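Local coordinates for protein unsaturated glucuronyl hydrolase (Streptococcus agalactiae, PDB 2ZZR) that hydrolyses unsaturated hyaluronan, chondroitin and heparin disaccharides, releasing the unsaturated uronic acid from either (1->3) or (1->4) linkages, at residues L23-I26 / E27-A31; L36-L39 / Y40-I43; L77-A80 / Y81-N84; A385-R388 / F389-W393. All coordinates share one frame; numbering follows the deposited sequence.

Interaction 1: L23-I26 / E27-A31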
loop_
_atom_site.group_PDB
_atom_site.type_symbol
_atom_site.label_atom_id
_atom_site.label_comp_id
_atom_site.label_asym_id
_atom_site.label_seq_id
_atom_site.Cartn_x
_atom_site.Cartn_y
_atom_site.Cartn_z
ATOM N N LEU A 23 15.158 12.574 10.525
ATOM C CA LEU A 23 14.755 13.575 9.546
ATOM C C LEU A 23 14.208 14.825 10.218
ATOM O O LEU A 23 13.374 14.741 11.120
ATOM C CB LEU A 23 13.711 13.002 8.584
ATOM C CG LEU A 23 14.228 12.096 7.464
ATOM C CD1 LEU A 23 13.061 11.338 6.850
ATOM C CD2 LEU A 23 14.988 12.904 6.395
ATOM N N THR A 24 14.687 15.983 9.772
ATOM C CA THR A 24 14.242 17.250 10.334
ATOM C C THR A 24 13.040 17.795 9.582
ATOM O O THR A 24 12.742 17.370 8.461
ATOM C CB THR A 24 15.363 18.311 10.324
ATOM O OG1 THR A 24 15.650 18.682 8.971
ATOM C CG2 THR A 24 16.622 17.781 11.003
ATOM N N LYS A 25 12.356 18.750 10.202
ATOM C CA LYS A 25 11.207 19.382 9.588
ATOM C C LYS A 25 11.552 20.004 8.231
ATOM O O LYS A 25 10.807 19.831 7.266
ATOM C CB LYS A 25 10.589 20.418 10.529
ATOM C CG LYS A 25 9.306 21.023 10.001
ATOM C CD LYS A 25 8.720 22.037 10.955
ATOM C CE LYS A 25 7.516 22.714 10.330
ATOM N NZ LYS A 25 7.055 23.884 11.127
ATOM N N ILE A 26 12.679 20.711 8.154
ATOM C CA ILE A 26 13.082 21.331 6.888
ATOM C C ILE A 26 13.391 20.299 5.804
ATOM O O ILE A 26 13.052 20.510 4.644
ATOM C CB ILE A 26 14.243 22.373 7.051
ATOM C CG1 ILE A 26 14.434 23.179 5.761
ATOM C CG2 ILE A 26 15.545 21.707 7.459
ATOM C CD1 ILE A 26 13.231 24.023 5.379
ATOM N N GLU A 27 14.003 19.179 6.187
ATOM C CA GLU A 27 14.317 18.112 5.227
ATOM C C GLU A 27 13.042 17.521 4.622
ATOM O O GLU A 27 12.933 17.374 3.399
ATOM C CB GLU A 27 15.170 17.019 5.869
ATOM C CG GLU A 27 16.637 17.416 6.080
ATOM C CD GLU A 27 17.421 16.384 6.865
ATOM O OE1 GLU A 27 16.883 15.836 7.851
ATOM O OE2 GLU A 27 18.585 16.120 6.500
ATOM N N VAL A 28 12.075 17.202 5.480
ATOM C CA VAL A 28 10.792 16.662 5.024
ATOM C C VAL A 28 9.991 17.709 4.239
ATOM O O VAL A 28 9.405 17.408 3.192
ATOM C CB VAL A 28 9.979 16.055 6.204
ATOM C CG1 VAL A 28 8.587 15.619 5.755
ATOM C CG2 VAL A 28 10.743 14.876 6.803
ATOM N N GLU A 29 9.998 18.946 4.734
ATOM C CA GLU A 29 9.320 20.066 4.084
ATOM C C GLU A 29 9.813 20.270 2.650
ATOM O O GLU A 29 9.014 20.448 1.730
ATOM C CB GLU A 29 9.593 21.330 4.882
ATOM C CG GLU A 29 8.528 22.373 4.835
ATOM C CD GLU A 29 8.770 23.421 5.900
ATOM O OE1 GLU A 29 9.795 24.129 5.805
ATOM O OE2 GLU A 29 7.954 23.520 6.836
ATOM N N GLU A 30 11.129 20.242 2.474
ATOM C CA GLU A 30 11.743 20.426 1.158
ATOM C C GLU A 30 11.444 19.261 0.204
ATOM O O GLU A 30 11.232 19.477 -0.998
ATOM C CB GLU A 30 13.241 20.710 1.286
ATOM C CG GLU A 30 13.495 22.127 1.823
ATOM C CD GLU A 30 14.959 22.517 1.939
ATOM O OE1 GLU A 30 15.849 21.658 1.763
ATOM O OE2 GLU A 30 15.216 23.707 2.228
ATOM N N ALA A 31 11.393 18.043 0.749
ATOM C CA ALA A 31 10.985 16.862 -0.032
ATOM C C ALA A 31 9.530 16.972 -0.492
ATOM O O ALA A 31 9.201 16.647 -1.645
ATOM C CB ALA A 31 11.212 15.578 0.771
#
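OE1 of E27 is met by the backbone of T24: T24 N donates to it over 2.9 Å in a nearly straight bond (170° at the hydrogen), using the anti lone pair of the carboxylate. OG1 of T24 also lies 3.3 Å from E27 OE1, at best a weak bond. In return, E27 N donates to T24 OG1 at 3.3 Å, so each residue's side chain accepts from the other's backbone N-H. This reciprocal pair is a capping box, with T24 as N-cap of helix 25-46. The first torsion of T24 (chi1 68°) holds OG1 between its own N and carbonyl carbon, turned back over the first helical turn to meet E27 N. OE2 of E27 is taken by a salt bridge to R340, which ties the cap to helix 328-346. L23, just ahead of the cap, crosses the E27 side chain at about a right angle, its CB 3.9 Å from CG2 of V28. On the solvent side, K25 and E29 stay beyond salt-bridge range, NZ to OE2 4.4 Å, and OE2 of E29 is bonded instead to the hydroxyl of Y390. CG1 and CD1 of I26 both lie 3.7 Å from E30 OE2.

Interaction 2: L36-L39 / Y40-I43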
loop_
_atom_site.group_PDB
_atom_site.type_symbol
_atom_site.label_atom_id
_atom_site.label_comp_id
_atom_site.label_asym_id
_atom_site.label_seq_id
_atom_site.Cartn_x
_atom_site.Cartn_y
_atom_site.Cartn_z
ATOM N N LEU A 36 5.554 18.374 -4.754
ATOM C CA LEU A 36 4.430 19.211 -5.178
ATOM C C LEU A 36 4.690 19.956 -6.489
ATOM O O LEU A 36 3.780 20.104 -7.304
ATOM C CB LEU A 36 4.010 20.178 -4.066
ATOM C CG LEU A 36 2.802 19.693 -3.258
ATOM C CD1 LEU A 36 3.020 18.294 -2.651
ATOM C CD2 LEU A 36 2.420 20.699 -2.180
ATOM N N LYS A 37 5.929 20.397 -6.692
ATOM C CA LYS A 37 6.332 21.019 -7.959
ATOM C C LYS A 37 6.081 20.066 -9.129
ATOM O O LYS A 37 5.571 20.478 -10.174
ATOM C CB LYS A 37 7.800 21.434 -7.919
ATOM C CG LYS A 37 8.062 22.692 -7.099
ATOM C CD LYS A 37 9.541 22.969 -7.010
ATOM C CE LYS A 37 9.829 24.133 -6.074
ATOM N NZ LYS A 37 11.300 24.319 -5.935
ATOM N N GLN A 38 6.416 18.790 -8.936
ATOM C CA GLN A 38 6.133 17.764 -9.944
ATOM C C GLN A 38 4.631 17.518 -10.108
ATOM O O GLN A 38 4.149 17.359 -11.227
ATOM C CB GLN A 38 6.867 16.452 -9.627
ATOM C CG GLN A 38 6.848 15.433 -10.784
ATOM C CD GLN A 38 7.432 16.007 -12.070
ATOM O OE1 GLN A 38 8.625 16.308 -12.140
ATOM N NE2 GLN A 38 6.589 16.160 -13.092
ATOM N N LEU A 39 3.891 17.500 -8.999
ATOM C CA LEU A 39 2.443 17.291 -9.054
ATOM C C LEU A 39 1.722 18.394 -9.823
ATOM O O LEU A 39 0.811 18.115 -10.602
ATOM C CB LEU A 39 1.835 17.139 -7.652
ATOM C CG LEU A 39 2.125 15.842 -6.879
ATOM C CD1 LEU A 39 1.335 15.839 -5.578
ATOM C CD2 LEU A 39 1.789 14.593 -7.704
ATOM N N TYR A 40 2.140 19.643 -9.614
ATOM C CA TYR A 40 1.530 20.767 -10.330
ATOM C C TYR A 40 1.780 20.702 -11.836
ATOM O O TYR A 40 0.868 20.955 -12.630
ATOM C CB TYR A 40 1.998 22.104 -9.750
ATOM C CG TYR A 40 1.200 22.532 -8.540
ATOM C CD1 TYR A 40 1.716 22.378 -7.254
ATOM C CD2 TYR A 40 -0.076 23.078 -8.678
ATOM C CE1 TYR A 40 0.988 22.766 -6.137
ATOM C CE2 TYR A 40 -0.812 23.469 -7.567
ATOM C CZ TYR A 40 -0.273 23.308 -6.298
ATOM O OH TYR A 40 -0.988 23.698 -5.191
ATOM N N ILE A 41 3.006 20.343 -12.208
ATOM C CA ILE A 41 3.389 20.089 -13.602
ATOM C C ILE A 41 2.544 18.955 -14.203
ATOM O O ILE A 41 2.109 19.037 -15.355
ATOM C CB ILE A 41 4.912 19.797 -13.711
ATOM C CG1 ILE A 41 5.717 21.082 -13.466
ATOM C CG2 ILE A 41 5.281 19.177 -15.069
ATOM C CD1 ILE A 41 7.204 20.870 -13.303
ATOM N N ASN A 42 2.287 17.916 -13.409
ATOM C CA ASN A 42 1.485 16.778 -13.871
ATOM C C ASN A 42 -0.027 16.995 -13.931
ATOM O O ASN A 42 -0.700 16.360 -14.737
ATOM C CB ASN A 42 1.832 15.510 -13.081
ATOM C CG ASN A 42 3.197 14.954 -13.448
ATOM O OD1 ASN A 42 3.846 15.426 -14.387
ATOM N ND2 ASN A 42 3.637 13.936 -12.716
ATOM N N ILE A 43 -0.567 17.879 -13.091
ATOM C CA ILE A 43 -1.993 18.223 -13.170
ATOM C C ILE A 43 -2.330 18.738 -14.581
ATOM O O ILE A 43 -3.380 18.417 -15.149
ATOM C CB ILE A 43 -2.409 19.248 -12.076
ATOM C CG1 ILE A 43 -2.436 18.567 -10.702
ATOM C CG2 ILE A 43 -3.787 19.865 -12.378
ATOM C CD1 ILE A 43 -2.752 19.503 -9.539
#
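Within helix 25-46, an outer helix of the alpha barrel, Q38 and N42 pair one turn apart on a buried, firmly gripped side, whereas K37 extends away from the contact on the exposed side, its side chain meeting nothing in the following turn. Q38 NE2 donates to N42 OD1 over 3.1 Å, a bond bent to 137° at the hydrogen. The acceptor lies close to the plane of the Q38 amide, but the donor stands well above the carbonyl plane of N42, the two amides being turned 46° apart. Q38 gets there by a bend at chi2 (57°) that swings its amide back over the helix. Both amides are held further by backbone groups beyond the helix, which would hold their rotations: NE2 of Q38 also donates to I352 O, and N42 bonds through OD1 to G354 N and through ND2 to R355 O. CG2 of I41 lies against Q38 NE2 at 3.8 Å, a van der Waals contact. L36 and Y40 touch only distantly, CB to CE1 being 4.5 Å apart; the tyrosine hydroxyl bonds D86 and N84. Its ring is closer to the backbone, with L36 O at the ring edge, near its plane and 3.1 Å from Y40 CD1.

Interaction 3: L77-A80 / Y81-N84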
loop_
_atom_site.group_PDB
_atom_site.type_symbol
_atom_site.label_atom_id
_atom_site.label_comp_id
_atom_site.label_asym_id
_atom_site.label_seq_id
_atom_site.Cartn_x
_atom_site.Cartn_y
_atom_site.Cartn_z
ATOM N N LEU A 77 -2.927 14.114 -4.987
ATOM C CA LEU A 77 -3.562 15.437 -4.997
ATOM C C LEU A 77 -4.125 15.829 -3.628
ATOM O O LEU A 77 -3.924 16.967 -3.180
ATOM C CB LEU A 77 -4.659 15.512 -6.063
ATOM C CG LEU A 77 -4.229 15.201 -7.501
ATOM C CD1 LEU A 77 -5.416 15.336 -8.449
ATOM C CD2 LEU A 77 -3.049 16.051 -7.952
ATOM N N TRP A 78 -4.816 14.901 -2.966
ATOM C CA TRP A 78 -5.388 15.178 -1.642
ATOM C C TRP A 78 -4.301 15.397 -0.594
ATOM O O TRP A 78 -4.432 16.277 0.263
ATOM C CB TRP A 78 -6.353 14.080 -1.174
ATOM C CG TRP A 78 -7.686 14.060 -1.865
ATOM C CD1 TRP A 78 -8.273 12.986 -2.476
ATOM C CD2 TRP A 78 -8.599 15.157 -2.016
ATOM N NE1 TRP A 78 -9.497 13.343 -2.990
ATOM C CE2 TRP A 78 -9.721 14.672 -2.730
ATOM C CE3 TRP A 78 -8.575 16.506 -1.627
ATOM C CZ2 TRP A 78 -10.808 15.488 -3.068
ATOM C CZ3 TRP A 78 -9.659 17.316 -1.958
ATOM C CH2 TRP A 78 -10.763 16.803 -2.664
ATOM N N LEU A 79 -3.225 14.614 -0.666
ATOM C CA LEU A 79 -2.109 14.799 0.262
ATOM C C LEU A 79 -1.490 16.181 0.095
ATOM O O LEU A 79 -1.220 16.870 1.082
ATOM C CB LEU A 79 -1.046 13.730 0.059
ATOM C CG LEU A 79 -1.457 12.349 0.561
ATOM C CD1 LEU A 79 -0.395 11.363 0.131
ATOM C CD2 LEU A 79 -1.629 12.335 2.087
ATOM N N ALA A 80 -1.284 16.575 -1.160
ATOM C CA ALA A 80 -0.765 17.903 -1.488
ATOM C C ALA A 80 -1.713 18.986 -0.967
ATOM O O ALA A 80 -1.265 20.003 -0.415
ATOM C CB ALA A 80 -0.572 18.035 -3.001
ATOM N N TYR A 81 -3.013 18.754 -1.138
ATOM C CA TYR A 81 -4.051 19.676 -0.678
ATOM C C TYR A 81 -4.029 19.867 0.839
ATOM O O TYR A 81 -4.234 20.976 1.335
ATOM C CB TYR A 81 -5.435 19.212 -1.139
ATOM C CG TYR A 81 -6.567 20.083 -0.643
ATOM C CD1 TYR A 81 -7.451 19.625 0.334
ATOM C CD2 TYR A 81 -6.744 21.378 -1.139
ATOM C CE1 TYR A 81 -8.489 20.430 0.798
ATOM C CE2 TYR A 81 -7.773 22.186 -0.682
ATOM C CZ TYR A 81 -8.638 21.709 0.284
ATOM O OH TYR A 81 -9.661 22.504 0.739
ATOM N N GLU A 82 -3.780 18.788 1.577
ATOM C CA GLU A 82 -3.628 18.888 3.025
ATOM C C GLU A 82 -2.430 19.740 3.408
ATOM O O GLU A 82 -2.450 20.421 4.434
ATOM C CB GLU A 82 -3.490 17.508 3.650
ATOM C CG GLU A 82 -4.747 16.682 3.518
ATOM C CD GLU A 82 -4.804 15.577 4.531
ATOM O OE1 GLU A 82 -5.039 14.419 4.136
ATOM O OE2 GLU A 82 -4.614 15.876 5.725
ATOM N N TYR A 83 -1.394 19.694 2.578
ATOM C CA TYR A 83 -0.177 20.443 2.829
ATOM C C TYR A 83 -0.335 21.944 2.591
ATOM O O TYR A 83 0.145 22.740 3.393
ATOM C CB TYR A 83 0.983 19.901 1.993
ATOM C CG TYR A 83 2.285 20.629 2.234
ATOM C CD1 TYR A 83 3.039 20.380 3.382
ATOM C CD2 TYR A 83 2.760 21.573 1.321
ATOM C CE1 TYR A 83 4.231 21.037 3.611
ATOM C CE2 TYR A 83 3.954 22.243 1.542
ATOM C CZ TYR A 83 4.684 21.973 2.691
ATOM O OH TYR A 83 5.868 22.626 2.921
ATOM N N ASN A 84 -0.994 22.331 1.501
ATOM C CA ASN A 84 -1.039 23.758 1.134
ATOM C C ASN A 84 -2.421 24.419 0.990
ATOM O O ASN A 84 -2.499 25.622 0.709
ATOM C CB ASN A 84 -0.136 24.047 -0.084
ATOM C CG ASN A 84 -0.698 23.507 -1.401
ATOM O OD1 ASN A 84 0.006 23.470 -2.413
ATOM N ND2 ASN A 84 -1.959 23.099 -1.400
#
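The indole of W78 turns its benzo edge toward the face of the Y81 ring in an offset edge-to-face pair, with centroids 5.8 Å apart and planes at 75°. CD1 of Y81 sits at that edge, in the indole plane, 3.9 Å from W78 CE3 and equally near CZ3. The two side chains run alongside each other in the same direction although they leave the helix three residues apart. Different first torsions bring this about: CG of W78 is anti to its carbonyl carbon (chi1 -74°), whereas CG of Y81 is anti to its backbone N (chi1 177°), which swings the phenol back beside the indole. Away from the edge-to-face pair, the indole NE1 makes a weak bond to S122 O.

Further along, helix 70-84 ends: A80 O accepts from N84 N at 3.0 Å and, weakly, from Y83 N, so one carbonyl gathers two amides. CG of E82 lies 3.3 Å from W78 O, and its extended side chain carries the carboxylate to the C-terminal segment: OE1 is bonded by W393 and Y396, OE2 by K391 in a salt bridge. These three outside partners would fix the rotation of the carboxylate and are consistent with its being ionised. The hydroxyl of Y83 bonds E33 of helix 25-46. In the helical barrel, W78 and Y81 face helices 87-105 and 115-130, A80 and Y83 pack on helix 25-46, and L79 meets helix 376-390.

Interaction 4: A385-R388 / F389-W393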
loop_
_atom_site.group_PDB
_atom_site.type_symbol
_atom_site.label_atom_id
_atom_site.label_comp_id
_atom_site.label_asym_id
_atom_site.label_seq_id
_atom_site.Cartn_x
_atom_site.Cartn_y
_atom_site.Cartn_z
ATOM N N ALA A 385 4.122 8.984 3.293
ATOM C CA ALA A 385 5.161 8.903 4.322
ATOM C C ALA A 385 5.626 10.297 4.721
ATOM O O ALA A 385 5.767 10.599 5.910
ATOM C CB ALA A 385 6.346 8.069 3.842
ATOM N N LEU A 386 5.852 11.146 3.720
ATOM C CA LEU A 386 6.281 12.518 3.974
ATOM C C LEU A 386 5.258 13.267 4.827
ATOM O O LEU A 386 5.624 13.897 5.843
ATOM C CB LEU A 386 6.535 13.250 2.656
ATOM C CG LEU A 386 7.759 12.770 1.868
ATOM C CD1 LEU A 386 7.833 13.534 0.532
ATOM C CD2 LEU A 386 9.049 12.934 2.670
ATOM N N ILE A 387 3.988 13.177 4.428
ATOM C CA ILE A 387 2.882 13.832 5.136
ATOM C C ILE A 387 2.690 13.242 6.546
ATOM O O ILE A 387 2.462 13.986 7.506
ATOM C CB ILE A 387 1.557 13.803 4.304
ATOM C CG1 ILE A 387 1.688 14.652 3.023
ATOM C CG2 ILE A 387 0.331 14.238 5.142
ATOM C CD1 ILE A 387 1.935 16.161 3.239
ATOM N N ARG A 388 2.809 11.917 6.668
ATOM C CA ARG A 388 2.795 11.258 7.982
ATOM C C ARG A 388 3.826 11.858 8.941
ATOM O O ARG A 388 3.520 12.116 10.109
ATOM C CB ARG A 388 3.049 9.753 7.845
ATOM C CG ARG A 388 1.800 8.929 7.531
ATOM C CD ARG A 388 2.189 7.474 7.254
ATOM N NE ARG A 388 1.011 6.609 7.156
ATOM C CZ ARG A 388 0.379 6.079 8.203
ATOM N NH1 ARG A 388 0.813 6.307 9.442
ATOM N NH2 ARG A 388 -0.693 5.319 8.015
ATOM N N PHE A 389 5.046 12.065 8.450
ATOM C CA PHE A 389 6.137 12.578 9.283
ATOM C C PHE A 389 5.919 14.039 9.651
ATOM O O PHE A 389 6.298 14.480 10.745
ATOM C CB PHE A 389 7.468 12.435 8.545
ATOM C CG PHE A 389 8.149 11.121 8.758
ATOM C CD1 PHE A 389 7.484 9.918 8.515
ATOM C CD2 PHE A 389 9.476 11.081 9.169
ATOM C CE1 PHE A 389 8.131 8.697 8.696
ATOM C CE2 PHE A 389 10.130 9.868 9.352
ATOM C CZ PHE A 389 9.456 8.674 9.115
ATOM N N TYR A 390 5.306 14.770 8.726
ATOM C CA TYR A 390 5.204 16.226 8.796
ATOM C C TYR A 390 4.062 16.743 9.670
ATOM O O TYR A 390 4.179 17.797 10.310
ATOM C CB TYR A 390 5.064 16.792 7.384
ATOM C CG TYR A 390 5.233 18.290 7.320
ATOM C CD1 TYR A 390 6.499 18.869 7.428
ATOM C CD2 TYR A 390 4.133 19.122 7.151
ATOM C CE1 TYR A 390 6.664 20.248 7.366
ATOM C CE2 TYR A 390 4.285 20.510 7.096
ATOM C CZ TYR A 390 5.550 21.056 7.203
ATOM O OH TYR A 390 5.704 22.420 7.135
ATOM N N LYS A 391 2.949 16.023 9.681
ATOM C CA LYS A 391 1.786 16.468 10.431
ATOM C C LYS A 391 1.187 15.301 11.191
ATOM O O LYS A 391 1.672 14.176 11.082
ATOM C CB LYS A 391 0.748 17.097 9.494
ATOM C CG LYS A 391 0.104 16.138 8.502
ATOM C CD LYS A 391 -0.901 16.840 7.596
ATOM C CE LYS A 391 -2.201 17.143 8.339
ATOM N NZ LYS A 391 -3.225 17.738 7.437
ATOM N N ASP A 392 0.156 15.579 11.977
ATOM C CA ASP A 392 -0.648 14.513 12.553
ATOM C C ASP A 392 -1.694 14.176 11.504
ATOM O O ASP A 392 -2.754 14.795 11.442
ATOM C CB ASP A 392 -1.296 14.964 13.869
ATOM C CG ASP A 392 -2.235 13.913 14.455
ATOM O OD1 ASP A 392 -3.144 14.290 15.218
ATOM O OD2 ASP A 392 -2.076 12.707 14.143
ATOM N N TRP A 393 -1.372 13.204 10.654
ATOM C CA TRP A 393 -2.204 12.934 9.483
ATOM C C TRP A 393 -3.385 12.013 9.795
ATOM O O TRP A 393 -3.211 10.930 10.353
ATOM C CB TRP A 393 -1.355 12.376 8.331
ATOM C CG TRP A 393 -2.175 12.065 7.107
ATOM C CD1 TRP A 393 -2.910 12.944 6.366
ATOM C CD2 TRP A 393 -2.342 10.778 6.487
ATOM N NE1 TRP A 393 -3.532 12.286 5.322
ATOM C CE2 TRP A 393 -3.196 10.960 5.371
ATOM C CE3 TRP A 393 -1.848 9.495 6.762
ATOM C CZ2 TRP A 393 -3.576 9.901 4.530
ATOM C CZ3 TRP A 393 -2.229 8.440 5.926
ATOM C CH2 TRP A 393 -3.079 8.655 4.820
HETATM O O HOH W 1 0.943 11.338 11.158
#
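R388 runs out beside the indole of W393 as the chain leaves helix 376-390. From CB, with CG anti to the carbonyl carbon (chi1 -84°), the chain runs extended to NE. CG meets W393 CE3 at 3.8 Å and NE lies 3.9 Å from W393 CZ3, so the aliphatic stem and the start of the head share one flank of the indole. CZ and NH2 follow along CZ3 at slightly longer range. CE3 lies over one face of the guanidinium, offset toward its rim, but the planes are 69° apart, so the groups do not stack flat. The three nitrogens end on separate partners: NE on E384 and NH1 on E316 in salt bridges, NH2 on the hydroxyl of Y253. The arginine thus ties the end of its helix to helices 304-318 and 245-262 of the barrel.

Toward the pyrrole end, on the same side of the indole, I387 sets CG2 3.7 Å from W393 CD1 and 3.8 Å from CD of K391. K391, the first residue to leave helical angles, still closes the last turn through its N, which donates to I387 O at 3.0 Å. A water then bridges the departing chain, giving a hydrogen to R388 O at 2.9 Å and accepting from W393 N at 3.0 Å. Buried between carboxylates and an aromatic ring, the arginine has every guanidinium nitrogen engaged; two acidic partners would probably stabilise its positive charge and hold its head in a fixed orientation.

In the fold
Interactions 1 and 2 lie in series on helix 25-46, their centres about 19 Å apart and without touching; interaction 1 is a surface contact built on a capping box, interaction 2 a buried one built on amides. Interaction 3, partly buried and aromatic, touches all three others, and its polar side chains meet those of interactions 2 and 4. Interaction 4 is buried, joining charge to indole where helix 376-390 ends. The chemistry follows the place in the fold: a helix start at the surface is capped by side chain and backbone together, whereas the buried contacts hand their polar ends to partners elsewhere in the chain. Apolar packing, such as L36 on A80 and A31 on L386, fills in between the three helices.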